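Local coordinates for probable transcriptional repressor protein (Mycobacterium tuberculosis, PDB 4FX0) that acts as an oxidation-sensing, redox-dependent transcription factor of the MarR family, probably repressing its target genes by binding DNA, at residues T34-L39 against P110-V115; T38-S43 against A103-A108; S56-R61 against T67-N72. All coordinates share one frame; numbering follows the deposited sequence.

Contact 1: T34-L39 against P110-V115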
loop_
_atom_site.group_PDB
_atom_site.type_symbol
_atom_site.label_atom_id
_atom_site.label_comp_id
_atom_site.label_asym_id
_atom_site.label_seq_id
_atom_site.Cartn_x
_atom_site.Cartn_y
_atom_site.Cartn_z
ATOM N N THR B 34 -1.497 -6.511 7.854
ATOM C CA THR B 34 -2.905 -6.209 7.626
ATOM C C THR B 34 -3.776 -6.829 8.716
ATOM O O THR B 34 -4.687 -6.183 9.232
ATOM C CB THR B 34 -3.379 -6.706 6.249
ATOM O OG1 THR B 34 -3.305 -8.136 6.201
ATOM C CG2 THR B 34 -2.513 -6.118 5.144
ATOM N N GLN B 35 -3.493 -8.082 9.062
ATOM C CA GLN B 35 -4.223 -8.761 10.131
ATOM C C GLN B 35 -4.063 -8.006 11.446
ATOM O O GLN B 35 -5.047 -7.627 12.080
ATOM C CB GLN B 35 -3.740 -10.204 10.290
ATOM C CG GLN B 35 -4.164 -11.133 9.164
ATOM C CD GLN B 35 -3.443 -12.467 9.210
ATOM O OE1 GLN B 35 -2.696 -12.750 10.147
ATOM N NE2 GLN B 35 -3.658 -13.293 8.192
ATOM N N PHE B 36 -2.814 -7.795 11.848
ATOM C CA PHE B 36 -2.515 -6.990 13.025
ATOM C C PHE B 36 -3.314 -5.694 12.990
ATOM O O PHE B 36 -3.941 -5.310 13.979
ATOM C CB PHE B 36 -1.017 -6.683 13.094
ATOM C CG PHE B 36 -0.669 -5.566 14.038
ATOM C CD1 PHE B 36 -0.473 -5.814 15.387
ATOM C CD2 PHE B 36 -0.536 -4.268 13.575
ATOM C CE1 PHE B 36 -0.152 -4.785 16.256
ATOM C CE2 PHE B 36 -0.216 -3.236 14.439
ATOM C CZ PHE B 36 -0.023 -3.494 15.781
ATOM N N SER B 37 -3.296 -5.028 11.840
ATOM C CA SER B 37 -4.010 -3.768 11.668
ATOM C C SER B 37 -5.491 -3.911 12.003
ATOM O O SER B 37 -6.014 -3.186 12.849
ATOM C CB SER B 37 -3.848 -3.246 10.239
ATOM O OG SER B 37 -2.484 -3.021 9.929
ATOM N N THR B 38 -6.162 -4.846 11.337
ATOM C CA THR B 38 -7.593 -5.039 11.544
ATOM C C THR B 38 -7.890 -5.331 13.010
ATOM O O THR B 38 -8.837 -4.786 13.576
ATOM C CB THR B 38 -8.161 -6.172 10.662
ATOM O OG1 THR B 38 -7.644 -7.433 11.099
ATOM C CG2 THR B 38 -7.792 -5.951 9.202
ATOM N N LEU B 39 -7.078 -6.187 13.622
ATOM C CA LEU B 39 -7.231 -6.488 15.041
ATOM C C LEU B 39 -7.187 -5.204 15.852
ATOM O O LEU B 39 -8.123 -4.888 16.586
ATOM C CB LEU B 39 -6.129 -7.431 15.523
ATOM C CG LEU B 39 -6.224 -8.891 15.085
ATOM C CD1 LEU B 39 -5.125 -9.705 15.742
ATOM C CD2 LEU B 39 -7.590 -9.457 15.430
ATOM N N PRO B 110 4.453 -5.206 20.973
ATOM C CA PRO B 110 5.877 -4.911 21.168
ATOM C C PRO B 110 6.696 -5.150 19.902
ATOM O O PRO B 110 7.646 -4.412 19.640
ATOM C CB PRO B 110 6.295 -5.895 22.268
ATOM C CG PRO B 110 5.248 -6.963 22.260
ATOM C CD PRO B 110 3.982 -6.265 21.882
ATOM N N LEU B 111 6.328 -6.168 19.130
ATOM C CA LEU B 111 7.017 -6.468 17.880
ATOM C C LEU B 111 6.802 -5.351 16.866
ATOM O O LEU B 111 7.738 -4.920 16.193
ATOM C CB LEU B 111 6.531 -7.798 17.304
ATOM C CG LEU B 111 6.679 -9.021 18.213
ATOM C CD1 LEU B 111 6.152 -10.269 17.521
ATOM C CD2 LEU B 111 8.128 -9.203 18.627
ATOM N N TRP B 112 5.559 -4.891 16.759
ATOM C CA TRP B 112 5.215 -3.786 15.872
ATOM C C TRP B 112 5.865 -2.493 16.347
ATOM O O TRP B 112 6.257 -1.648 15.542
ATOM C CB TRP B 112 3.696 -3.613 15.811
ATOM C CG TRP B 112 3.256 -2.283 15.274
ATOM C CD1 TRP B 112 3.168 -1.917 13.963
ATOM C CD2 TRP B 112 2.831 -1.147 16.035
ATOM N NE1 TRP B 112 2.720 -0.624 13.860
ATOM C CE2 TRP B 112 2.504 -0.126 15.122
ATOM C CE3 TRP B 112 2.695 -0.890 17.406
ATOM C CZ2 TRP B 112 2.053 1.129 15.526
ATOM C CZ3 TRP B 112 2.246 0.358 17.808
ATOM C CH2 TRP B 112 1.931 1.350 16.872
ATOM N N ARG B 113 5.981 -2.354 17.663
ATOM C CA ARG B 113 6.544 -1.152 18.266
ATOM C C ARG B 113 8.042 -1.047 17.991
ATOM O O ARG B 113 8.582 0.051 17.849
ATOM C CB ARG B 113 6.271 -1.146 19.771
ATOM C CG ARG B 113 6.408 0.213 20.434
ATOM C CD ARG B 113 5.569 0.277 21.700
ATOM N NE ARG B 113 5.675 1.568 22.373
ATOM C CZ ARG B 113 4.914 1.941 23.397
ATOM N NH1 ARG B 113 3.982 1.122 23.864
ATOM N NH2 ARG B 113 5.080 3.135 23.950
ATOM N N GLY B 114 8.706 -2.195 17.911
ATOM C CA GLY B 114 10.130 -2.237 17.634
ATOM C C GLY B 114 10.457 -1.862 16.201
ATOM O O GLY B 114 11.375 -1.082 15.950
ATOM N N VAL B 115 9.704 -2.420 15.258
ATOM C CA VAL B 115 9.919 -2.136 13.843
ATOM C C VAL B 115 9.528 -0.696 13.510
ATOM O O VAL B 115 10.180 -0.038 12.700
ATOM C CB VAL B 115 9.144 -3.118 12.937
ATOM C CG1 VAL B 115 7.646 -3.000 13.172
ATOM C CG2 VAL B 115 9.484 -2.875 11.474
#
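F36 and W112 meet across two helices, 33-45 and 99-119, and carry the contact as a single aromatic pair. Their CA atoms stand 8.8 Å apart, a gap that two large, flat side chains can bridge. CZ of F36 lies over one face of the indole, toward its rim, 3.5 Å from CG of W112. CE2 of F36 reaches the same part of the ring, 3.7 Å from CD1 of W112. The planes are tilted by 31° and the centroid of the phenyl ring is 4.6 Å from that of the five-membered ring, an oblique pairing. Taken as whole side chains, the two cross at about a right angle. CG of F36 is anti to its backbone N (chi1 164°), and W112 adopts the same arrangement, which sends both rings into the gap between the helices.

Within helix 33-45, OG1 of T38 donates to O of Q35 at 2.8 Å, in the carbonyl plane and on a lone pair, while L39 N binds the same oxygen. The hydroxyl is thus satisfied by a carbonyl one turn back in its own helix, which suits threonine to a buried place. OG of S37 binds R12 of the second subunit.

Further aromatic packing surrounds the pair. The ring of W112 also meets Y22 of helix 7-26, and its NE1 is hydrogen-bonded elsewhere. The contact between the helices is thus apolar, held by ring shape and dispersion, with F3 of the second subunit packing on both rings.

Contact 2: T38-S43 against A103-A108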
loop_
_atom_site.group_PDB
_atom_site.type_symbol
_atom_site.label_atom_id
_atom_site.label_comp_id
_atom_site.label_asym_id
_atom_site.label_seq_id
_atom_site.Cartn_x
_atom_site.Cartn_y
_atom_site.Cartn_z
ATOM N N THR B 38 -6.162 -4.846 11.337
ATOM C CA THR B 38 -7.593 -5.039 11.544
ATOM C C THR B 38 -7.890 -5.331 13.010
ATOM O O THR B 38 -8.837 -4.786 13.576
ATOM C CB THR B 38 -8.161 -6.172 10.662
ATOM O OG1 THR B 38 -7.644 -7.433 11.099
ATOM C CG2 THR B 38 -7.792 -5.951 9.202
ATOM N N LEU B 39 -7.078 -6.187 13.622
ATOM C CA LEU B 39 -7.231 -6.488 15.041
ATOM C C LEU B 39 -7.187 -5.204 15.852
ATOM O O LEU B 39 -8.123 -4.888 16.586
ATOM C CB LEU B 39 -6.129 -7.431 15.523
ATOM C CG LEU B 39 -6.224 -8.891 15.085
ATOM C CD1 LEU B 39 -5.125 -9.705 15.742
ATOM C CD2 LEU B 39 -7.590 -9.457 15.430
ATOM N N ALA B 40 -6.087 -4.471 15.711
ATOM C CA ALA B 40 -5.908 -3.208 16.410
ATOM C C ALA B 40 -7.144 -2.332 16.255
ATOM O O ALA B 40 -7.658 -1.790 17.234
ATOM C CB ALA B 40 -4.677 -2.487 15.886
ATOM N N VAL B 41 -7.621 -2.205 15.021
ATOM C CA VAL B 41 -8.818 -1.424 14.730
ATOM C C VAL B 41 -10.002 -1.904 15.558
ATOM O O VAL B 41 -10.716 -1.102 16.161
ATOM C CB VAL B 41 -9.198 -1.509 13.238
ATOM C CG1 VAL B 41 -10.594 -0.950 13.011
ATOM C CG2 VAL B 41 -8.173 -0.780 12.381
ATOM N N ILE B 42 -10.204 -3.217 15.576
ATOM C CA ILE B 42 -11.310 -3.818 16.313
ATOM C C ILE B 42 -11.167 -3.592 17.815
ATOM O O ILE B 42 -12.125 -3.213 18.488
ATOM C CB ILE B 42 -11.422 -5.328 16.026
ATOM C CG1 ILE B 42 -11.723 -5.562 14.544
ATOM C CG2 ILE B 42 -12.501 -5.955 16.893
ATOM C CD1 ILE B 42 -11.763 -7.021 14.150
ATOM N N SER B 43 -9.966 -3.820 18.334
ATOM C CA SER B 43 -9.696 -3.602 19.750
ATOM C C SER B 43 -9.945 -2.145 20.123
ATOM O O SER B 43 -10.291 -1.836 21.264
ATOM C CB SER B 43 -8.258 -3.993 20.090
ATOM O OG SER B 43 -7.328 -3.199 19.374
ATOM N N ALA B 103 -4.827 -11.959 22.793
ATOM C CA ALA B 103 -3.499 -12.478 23.090
ATOM C C ALA B 103 -2.520 -12.157 21.962
ATOM O O ALA B 103 -1.485 -11.530 22.190
ATOM C CB ALA B 103 -3.558 -13.979 23.335
ATOM N N ALA B 104 -2.854 -12.583 20.748
ATOM C CA ALA B 104 -1.995 -12.348 19.592
ATOM C C ALA B 104 -1.682 -10.863 19.424
ATOM O O ALA B 104 -0.538 -10.487 19.170
ATOM C CB ALA B 104 -2.637 -12.902 18.327
ATOM N N LEU B 105 -2.703 -10.025 19.564
ATOM C CA LEU B 105 -2.512 -8.585 19.462
ATOM C C LEU B 105 -1.541 -8.102 20.534
ATOM O O LEU B 105 -0.564 -7.415 20.236
ATOM C CB LEU B 105 -3.850 -7.854 19.590
ATOM C CG LEU B 105 -3.791 -6.327 19.522
ATOM C CD1 LEU B 105 -3.111 -5.872 18.239
ATOM C CD2 LEU B 105 -5.184 -5.731 19.636
ATOM N N GLN B 106 -1.814 -8.476 21.780
ATOM C CA GLN B 106 -0.961 -8.106 22.903
ATOM C C GLN B 106 0.486 -8.506 22.632
ATOM O O GLN B 106 1.415 -7.748 22.912
ATOM C CB GLN B 106 -1.458 -8.774 24.187
ATOM C CG GLN B 106 -0.820 -8.246 25.462
ATOM C CD GLN B 106 -1.264 -9.013 26.695
ATOM O OE1 GLN B 106 -0.523 -9.845 27.220
ATOM N NE2 GLN B 106 -2.478 -8.738 27.163
ATOM N N LYS B 107 0.664 -9.701 22.079
ATOM C CA LYS B 107 1.992 -10.222 21.774
ATOM C C LYS B 107 2.630 -9.494 20.594
ATOM O O LYS B 107 3.846 -9.307 20.553
ATOM C CB LYS B 107 1.915 -11.723 21.485
ATOM C CG LYS B 107 3.253 -12.370 21.168
ATOM C CD LYS B 107 3.140 -13.885 21.178
ATOM C CE LYS B 107 4.501 -14.543 21.017
ATOM N NZ LYS B 107 4.425 -16.019 21.197
ATOM N N ALA B 108 1.802 -9.084 19.639
ATOM C CA ALA B 108 2.283 -8.426 18.430
ATOM C C ALA B 108 2.716 -6.983 18.679
ATOM O O ALA B 108 3.666 -6.498 18.062
ATOM C CB ALA B 108 1.216 -8.478 17.344
#
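Helices 33-45 and 99-119 cross here steeply, the axes of the segments 38-43 and 103-108 making a signed angle of -110° at a closest approach of 10.2 Å, with L39 and L105 nearest each other at 6.8 Å between CA atoms. L105 carries the contact. Its CB-CG bond is trans to the backbone N (chi1 179°), which extends the fork across the gap and lets its two methyls reach different residues. CD1 turns to L39 and A40, 4.3 Å from CB of L39 and 4.1 Å from the backbone N of A40. CD2 goes to the next turn and lies against both OG and CB of S43, 3.6 Å from the CB. A branched leucine suits this place because it can fill two neighbouring positions at once, while A40, with a single methyl, lets CD1 come up to the helix backbone. The hydroxyl of S43 can sit beside a methyl because it is already used: OG donates to O of A40 at 2.6 Å, tilted 28° from the carbonyl plane.

Around this pairing, L39 and S43 also pack on L97 of strand 93-97, I42 reaches I95 and L97 of the same strand, and V41 meets L58 of helix 55-62. A40 touches F3 of the second subunit. Helix 33-45 thus lies amid helix 99-119, the sheet and the helix-turn-helix.

Contact 3: S56-R61 against T67-N72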
loop_
_atom_site.group_PDB
_atom_site.type_symbol
_atom_site.label_atom_id
_atom_site.label_comp_id
_atom_site.label_asym_id
_atom_site.label_seq_id
_atom_site.Cartn_x
_atom_site.Cartn_y
_atom_site.Cartn_z
ATOM N N SER B 56 -16.631 -2.602 3.636
ATOM C CA SER B 56 -15.993 -1.471 2.973
ATOM C C SER B 56 -15.584 -0.416 3.996
ATOM O O SER B 56 -14.528 0.205 3.873
ATOM C CB SER B 56 -16.919 -0.866 1.915
ATOM O OG SER B 56 -18.165 -0.491 2.474
ATOM N N GLU B 57 -16.425 -0.221 5.006
ATOM C CA GLU B 57 -16.142 0.730 6.075
ATOM C C GLU B 57 -14.887 0.313 6.836
ATOM O O GLU B 57 -14.118 1.155 7.303
ATOM C CB GLU B 57 -17.333 0.826 7.032
ATOM C CG GLU B 57 -17.159 1.838 8.154
ATOM C CD GLU B 57 -17.163 3.272 7.658
ATOM O OE1 GLU B 57 -17.636 3.512 6.527
ATOM O OE2 GLU B 57 -16.691 4.159 8.400
ATOM N N LEU B 58 -14.690 -0.998 6.952
ATOM C CA LEU B 58 -13.523 -1.554 7.625
ATOM C C LEU B 58 -12.306 -1.569 6.704
ATOM O O LEU B 58 -11.230 -1.101 7.075
ATOM C CB LEU B 58 -13.823 -2.973 8.108
ATOM C CG LEU B 58 -12.678 -3.711 8.805
ATOM C CD1 LEU B 58 -12.249 -2.961 10.055
ATOM C CD2 LEU B 58 -13.085 -5.137 9.146
ATOM N N ALA B 59 -12.485 -2.115 5.503
ATOM C CA ALA B 59 -11.406 -2.205 4.525
ATOM C C ALA B 59 -10.756 -0.845 4.301
ATOM O O ALA B 59 -9.532 -0.737 4.203
ATOM C CB ALA B 59 -11.926 -2.769 3.212
ATOM N N ALA B 60 -11.583 0.192 4.221
ATOM C CA ALA B 60 -11.092 1.550 4.029
ATOM C C ALA B 60 -10.240 2.006 5.212
ATOM O O ALA B 60 -9.186 2.615 5.030
ATOM C CB ALA B 60 -12.254 2.506 3.808
ATOM N N ARG B 61 -10.700 1.707 6.424
ATOM C CA ARG B 61 -9.984 2.105 7.633
ATOM C C ARG B 61 -8.577 1.517 7.695
ATOM O O ARG B 61 -7.643 2.186 8.133
ATOM C CB ARG B 61 -10.779 1.732 8.891
ATOM C CG ARG B 61 -11.460 2.923 9.555
ATOM C CD ARG B 61 -12.518 2.501 10.568
ATOM N NE ARG B 61 -11.951 2.041 11.834
ATOM C CZ ARG B 61 -11.529 2.849 12.800
ATOM N NH1 ARG B 61 -11.592 4.162 12.641
ATOM N NH2 ARG B 61 -11.034 2.348 13.923
ATOM N N THR B 67 -12.255 -7.227 -0.876
ATOM C CA THR B 67 -11.905 -8.617 -1.146
ATOM C C THR B 67 -10.746 -9.073 -0.269
ATOM O O THR B 67 -10.810 -10.126 0.367
ATOM C CB THR B 67 -11.534 -8.826 -2.625
ATOM O OG1 THR B 67 -10.465 -7.941 -2.983
ATOM C CG2 THR B 67 -12.735 -8.551 -3.518
ATOM N N THR B 68 -9.688 -8.270 -0.235
ATOM C CA THR B 68 -8.516 -8.586 0.570
ATOM C C THR B 68 -8.890 -8.663 2.046
ATOM O O THR B 68 -8.564 -9.634 2.730
ATOM C CB THR B 68 -7.407 -7.537 0.385
ATOM O OG1 THR B 68 -7.200 -7.301 -1.014
ATOM C CG2 THR B 68 -6.109 -8.017 1.016
ATOM N N LEU B 69 -9.578 -7.632 2.525
ATOM C CA LEU B 69 -10.032 -7.588 3.909
ATOM C C LEU B 69 -10.835 -8.832 4.262
ATOM O O LEU B 69 -10.487 -9.570 5.185
ATOM C CB LEU B 69 -10.897 -6.353 4.148
ATOM C CG LEU B 69 -11.620 -6.368 5.497
ATOM C CD1 LEU B 69 -10.758 -5.722 6.570
ATOM C CD2 LEU B 69 -12.965 -5.673 5.398
ATOM N N THR B 70 -11.916 -9.050 3.522
ATOM C CA THR B 70 -12.801 -10.182 3.760
ATOM C C THR B 70 -12.040 -11.504 3.799
ATOM O O THR B 70 -12.218 -12.300 4.720
ATOM C CB THR B 70 -13.908 -10.259 2.695
ATOM O OG1 THR B 70 -13.313 -10.315 1.392
ATOM C CG2 THR B 70 -14.811 -9.038 2.784
ATOM N N ARG B 71 -11.193 -11.735 2.799
ATOM C CA ARG B 71 -10.403 -12.961 2.751
ATOM C C ARG B 71 -9.552 -13.101 4.008
ATOM O O ARG B 71 -9.458 -14.181 4.592
ATOM C CB ARG B 71 -9.519 -12.995 1.500
ATOM C CG ARG B 71 -8.029 -13.101 1.800
ATOM C CD ARG B 71 -7.222 -13.464 0.564
ATOM N NE ARG B 71 -6.410 -12.352 0.078
ATOM C CZ ARG B 71 -6.723 -11.597 -0.969
ATOM N NH1 ARG B 71 -7.836 -11.832 -1.651
ATOM N NH2 ARG B 71 -5.921 -10.607 -1.338
ATOM N N ASN B 72 -8.936 -11.998 4.422
ATOM C CA ASN B 72 -8.126 -11.988 5.632
ATOM C C ASN B 72 -8.976 -12.187 6.876
ATOM O O ASN B 72 -8.622 -12.952 7.768
ATOM C CB ASN B 72 -7.326 -10.689 5.738
ATOM C CG ASN B 72 -5.983 -10.778 5.044
ATOM O OD1 ASN B 72 -5.262 -11.765 5.190
ATOM N ND2 ASN B 72 -5.641 -9.747 4.281
#
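L69 reaches across to L58 and A59 within the helix-turn-helix of this MarR-family protein, where helix 55-62 is followed, after a short turn, by helix 66-78. The position of helix 66-78 is that of the recognition helix in the winged helix-turn-helix of MarR relatives, so it probably faces DNA. L69, on the buried side of this helix, points toward helix 55-62.

The two leucines cross at about a right angle. In both, the chain runs on from CB directly opposite the backbone N (chi1 178° for L58 and 169° for L69), which swings the branched ends into the space between the helices. The meeting is one of methyl against methyl and branch carbon: CD1 of L69 sits 3.5 Å from CD2 of L58 and 3.6 Å from CG of L58, while the other branch, CD2 of L69, sits between L58 and A59 and touches both. One leucine therefore straddles two consecutive residues of the facing helix.

A59 explains why the backbones can come so near. CA of A59 is 5.6 Å from CA of L69. The single methyl of A59, its CB, lies 3.8 Å from CB of L69, where a small residue allows close approach without a long side chain to accommodate. Leucine on the other helix supplies the bulk, and the interface is wholly apolar. V64 in the turn touches both A59 and L69, and M55 also packs on L69, so the same leucine is covered from the turn and from the start of helix 55-62. The nearest approach to the backbone is that of CD2 of L69, 3.6 Å from the N of A59.

In the fold
Contacts 1 and 2 are two successive parts of one helix pairing, 33-45 with 99-119, with centres about 7 Å apart; they share T38 and L39, and F36 joins them, its CE1 3.7 Å from CD1 of L105 and its CD1 3.7 Å from CB of A108. Contact 3, whose centre is about 17 Å from that of contact 1 and 16 Å from that of contact 2, is nested in the loop that both close. Helix 33-45 connects the three: CG2 of T38 lies 4.0 Å from CD1 of L69, and CG1 of V41 lies 3.9 Å from CD1 of L58. Packing thus runs continuously from the subunit interface to the helix-turn-helix.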